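Local coordinates for receptor-like protein kinase ANXUR1 (Arabidopsis thaliana, PDB 6FIG) that probably acts at the plant cell surface as a receptor kinase in reproduction, sensing extracellular signals through a tandem malectin-like ectodomain, at residues Y217-G222 with T269-I274. Numbering follows the deposited sequence.
Sequences YIFSAG and TWMFQI
The rings of Tyr217 and Phe272 are tilted by 25° and offset, with 5.1 Å between their centroids, so that little of one ring lies over the other; their closest atoms are Tyr217 CD1 and Phe272 CE1. Met271 O sits at the edge of the Tyr217 ring, in its plane. Over one face of the Phe219 ring stands Met271 SD, 4.8 Å from the centroid and 10° off the normal, a Met-aromatic contact at long range. With its chain extended away from the backbone N (chi1 -166°), Met271 carries SD over that ring, and a bend at chi3 turns CE back toward Phe219 CB. Ile218 and Trp270 run alongside each other, Ile218 CG1 lying 3.8 Å from Trp270 NE1, whose hydrogen bond goes to Asp214.

Two backbone bonds flank Ile218: Met271 N to Tyr217 O at 2.9 Å and Phe219 N to Thr269 O at 2.8 Å. Beyond them, Ser220 OG accepts from Thr269 N (3.0 Å) and donates to Gly222 O, which fixes the rotation of the hydroxyl. Strand 344-351 pairs with the other edge of strand 268-273. A single antiparallel bridge, Ile218 with Trp270, thus docks the loop between strands 212-213 and 225-228 onto an edge strand of the malectin-like beta-sandwich.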
ATOM      1  N   TYR A 217       8.416  27.205  10.493  1.00 28.72           N
ATOM      2  CA  TYR A 217       7.754  28.205   9.679  1.00 28.68           C
ATOM      3  C   TYR A 217       7.056  29.298  10.487  1.00 29.86           C
ATOM      4  O   TYR A 217       6.472  30.211   9.906  1.00 29.01           O
ATOM      5  CB  TYR A 217       6.763  27.491   8.754  1.00 27.29           C
ATOM      6  CG  TYR A 217       7.491  26.516   7.862  1.00 27.43           C
ATOM      7  CD1 TYR A 217       8.166  26.971   6.739  1.00 27.80           C
ATOM      8  CD2 TYR A 217       7.561  25.165   8.183  1.00 27.21           C
ATOM      9  CE1 TYR A 217       8.853  26.091   5.911  1.00 28.38           C
ATOM     10  CE2 TYR A 217       8.257  24.278   7.359  1.00 28.16           C
ATOM     11  CZ  TYR A 217       8.896  24.753   6.235  1.00 28.40           C
ATOM     12  OH  TYR A 217       9.588  23.875   5.422  1.00 29.53           O
ATOM     13  N   ILE A 218       7.135  29.230  11.815  1.00 30.56           N
ATOM     14  CA  ILE A 218       6.463  30.225  12.662  1.00 32.21           C
ATOM     15  C   ILE A 218       7.354  31.430  12.801  1.00 34.77           C
ATOM     16  O   ILE A 218       8.515  31.302  13.225  1.00 36.70           O
ATOM     17  CB  ILE A 218       6.119  29.680  14.056  1.00 33.15           C
ATOM     18  CG1 ILE A 218       5.097  28.561  13.922  1.00 33.25           C
ATOM     19  CG2 ILE A 218       5.561  30.786  14.964  1.00 33.90           C
ATOM     20  CD1 ILE A 218       5.125  27.595  15.066  1.00 34.93           C
ATOM     21  N   PHE A 219       6.803  32.597  12.477  1.00 35.52           N
ATOM     22  CA  PHE A 219       7.531  33.863  12.587  1.00 38.88           C
ATOM     23  C   PHE A 219       6.952  34.868  13.553  1.00 39.51           C
ATOM     24  O   PHE A 219       7.531  35.927  13.716  1.00 42.59           O
ATOM     25  CB  PHE A 219       7.721  34.491  11.200  1.00 40.75           C
ATOM     26  CG  PHE A 219       8.823  33.839  10.420  1.00 42.94           C
ATOM     27  CD1 PHE A 219      10.074  34.440  10.303  1.00 45.68           C
ATOM     28  CD2 PHE A 219       8.628  32.584   9.861  1.00 42.13           C
ATOM     29  CE1 PHE A 219      11.097  33.812   9.601  1.00 46.23           C
ATOM     30  CE2 PHE A 219       9.647  31.943   9.165  1.00 42.58           C
ATOM     31  CZ  PHE A 219      10.884  32.563   9.031  1.00 45.21           C
ATOM     32  N   SER A 220       5.839  34.542  14.208  1.00 37.89           N
ATOM     33  CA  SER A 220       5.389  35.350  15.338  1.00 39.10           C
ATOM     34  C   SER A 220       6.344  35.084  16.516  1.00 42.10           C
ATOM     35  O   SER A 220       7.003  34.034  16.576  1.00 43.30           O
ATOM     36  CB  SER A 220       3.925  35.065  15.691  1.00 37.18           C
ATOM     37  OG  SER A 220       3.597  33.697  15.632  1.00 34.43           O
ATOM     38  N   ALA A 221       6.451  36.056  17.412  1.00 45.27           N
ATOM     39  CA  ALA A 221       7.310  35.923  18.602  1.00 48.09           C
ATOM     40  C   ALA A 221       6.810  34.774  19.481  1.00 48.37           C
ATOM     41  O   ALA A 221       7.607  34.000  20.014  1.00 50.85           O
ATOM     42  CB  ALA A 221       7.351  37.221  19.393  1.00 49.76           C
ATOM     43  N   GLY A 222       5.492  34.666  19.608  1.00 47.21           N
ATOM     44  CA  GLY A 222       4.869  33.533  20.268  1.00 46.55           C
ATOM     45  C   GLY A 222       4.719  32.377  19.296  1.00 44.62           C
ATOM     46  O   GLY A 222       4.258  32.572  18.166  1.00 43.82           O
ATOM     47  N   THR A 269       1.576  33.429  13.431  1.00 28.03           N
ATOM     48  CA  THR A 269       2.015  33.770  12.081  1.00 27.99           C
ATOM     49  C   THR A 269       2.984  32.726  11.529  1.00 27.40           C
ATOM     50  O   THR A 269       3.999  32.437  12.161  1.00 28.38           O
ATOM     51  CB  THR A 269       2.712  35.138  12.079  1.00 29.52           C
ATOM     52  OG1 THR A 269       1.806  36.145  12.567  1.00 30.26           O
ATOM     53  CG2 THR A 269       3.201  35.544  10.669  1.00 29.43           C
ATOM     54  N   TRP A 270       2.645  32.197  10.358  1.00 26.54           N
ATOM     55  CA  TRP A 270       3.539  31.315   9.583  1.00 26.60           C
ATOM     56  C   TRP A 270       3.993  32.064   8.333  1.00 27.82           C
ATOM     57  O   TRP A 270       3.222  32.826   7.749  1.00 27.44           O
ATOM     58  CB  TRP A 270       2.828  30.040   9.152  1.00 25.05           C
ATOM     59  CG  TRP A 270       2.369  29.098  10.222  1.00 25.14           C
ATOM     60  CD1 TRP A 270       3.017  27.982  10.666  1.00 25.70           C
ATOM     61  CD2 TRP A 270       1.145  29.176  10.979  1.00 24.07           C
ATOM     62  NE1 TRP A 270       2.270  27.347  11.640  1.00 25.62           N
ATOM     63  CE2 TRP A 270       1.120  28.058  11.851  1.00 24.40           C
ATOM     64  CE3 TRP A 270       0.069  30.072  10.999  1.00 23.90           C
ATOM     65  CZ2 TRP A 270       0.066  27.813  12.716  1.00 24.21           C
ATOM     66  CZ3 TRP A 270      -0.981  29.814  11.846  1.00 23.56           C
ATOM     67  CH2 TRP A 270      -0.973  28.702  12.705  1.00 23.60           C
ATOM     68  N   MET A 271       5.236  31.846   7.914  1.00 29.16           N
ATOM     69  CA  MET A 271       5.749  32.450   6.687  1.00 30.77           C
ATOM     70  C   MET A 271       6.462  31.401   5.835  1.00 29.23           C
ATOM     71  O   MET A 271       7.199  30.568   6.360  1.00 27.92           O
ATOM     72  CB  MET A 271       6.704  33.593   7.004  1.00 35.73           C
ATOM     73  CG  MET A 271       7.008  34.492   5.805  1.00 40.14           C
ATOM     74  SD  MET A 271       8.072  35.907   6.187  1.00 50.00           S
ATOM     75  CE  MET A 271       7.258  36.530   7.661  1.00 48.08           C
ATOM     76  N   PHE A 272       6.254  31.514   4.520  1.00 28.08           N
ATOM     77  CA  PHE A 272       6.746  30.551   3.536  1.00 27.06           C
ATOM     78  C   PHE A 272       7.385  31.268   2.357  1.00 28.68           C
ATOM     79  O   PHE A 272       6.825  32.250   1.857  1.00 28.90           O
ATOM     80  CB  PHE A 272       5.584  29.719   3.027  1.00 25.21           C
ATOM     81  CG  PHE A 272       4.895  28.977   4.107  1.00 24.58           C
ATOM     82  CD1 PHE A 272       5.418  27.781   4.574  1.00 24.27           C
ATOM     83  CD2 PHE A 272       3.767  29.524   4.727  1.00 24.20           C
ATOM     84  CE1 PHE A 272       4.805  27.100   5.607  1.00 24.54           C
ATOM     85  CE2 PHE A 272       3.152  28.855   5.772  1.00 24.12           C
ATOM     86  CZ  PHE A 272       3.676  27.640   6.213  1.00 24.12           C
ATOM     87  N   GLN A 273       8.557  30.774   1.940  1.00 29.01           N
ATOM     88  CA  GLN A 273       9.222  31.244   0.741  1.00 30.64           C
ATOM     89  C   GLN A 273       8.666  30.486  -0.463  1.00 28.40           C
ATOM     90  O   GLN A 273       8.686  29.264  -0.487  1.00 29.09           O
ATOM     91  CB  GLN A 273      10.733  31.020   0.861  1.00 33.25           C
ATOM     92  CG  GLN A 273      11.367  31.771   2.023  1.00 37.26           C
ATOM     93  CD  GLN A 273      11.257  33.282   1.897  1.00 40.19           C
ATOM     94  OE1 GLN A 273      11.362  33.838   0.797  1.00 43.95           O
ATOM     95  NE2 GLN A 273      11.067  33.959   3.027  1.00 43.02           N
ATOM     96  N   ILE A 274       8.148  31.225  -1.437  1.00 27.73           N
ATOM     97  CA  ILE A 274       7.560  30.636  -2.651  1.00 26.94           C
ATOM     98  C   ILE A 274       8.066  31.372  -3.913  1.00 27.52           C
ATOM     99  O   ILE A 274       8.984  32.185  -3.832  1.00 28.25           O
ATOM    100  CB  ILE A 274       6.018  30.582  -2.544  1.00 26.78           C
ATOM    101  CG1 ILE A 274       5.410  31.924  -2.111  1.00 28.41           C
ATOM    102  CG2 ILE A 274       5.579  29.488  -1.554  1.00 26.26           C
ATOM    103  CD1 ILE A 274       5.596  33.083  -3.056  1.00 30.60           C
TER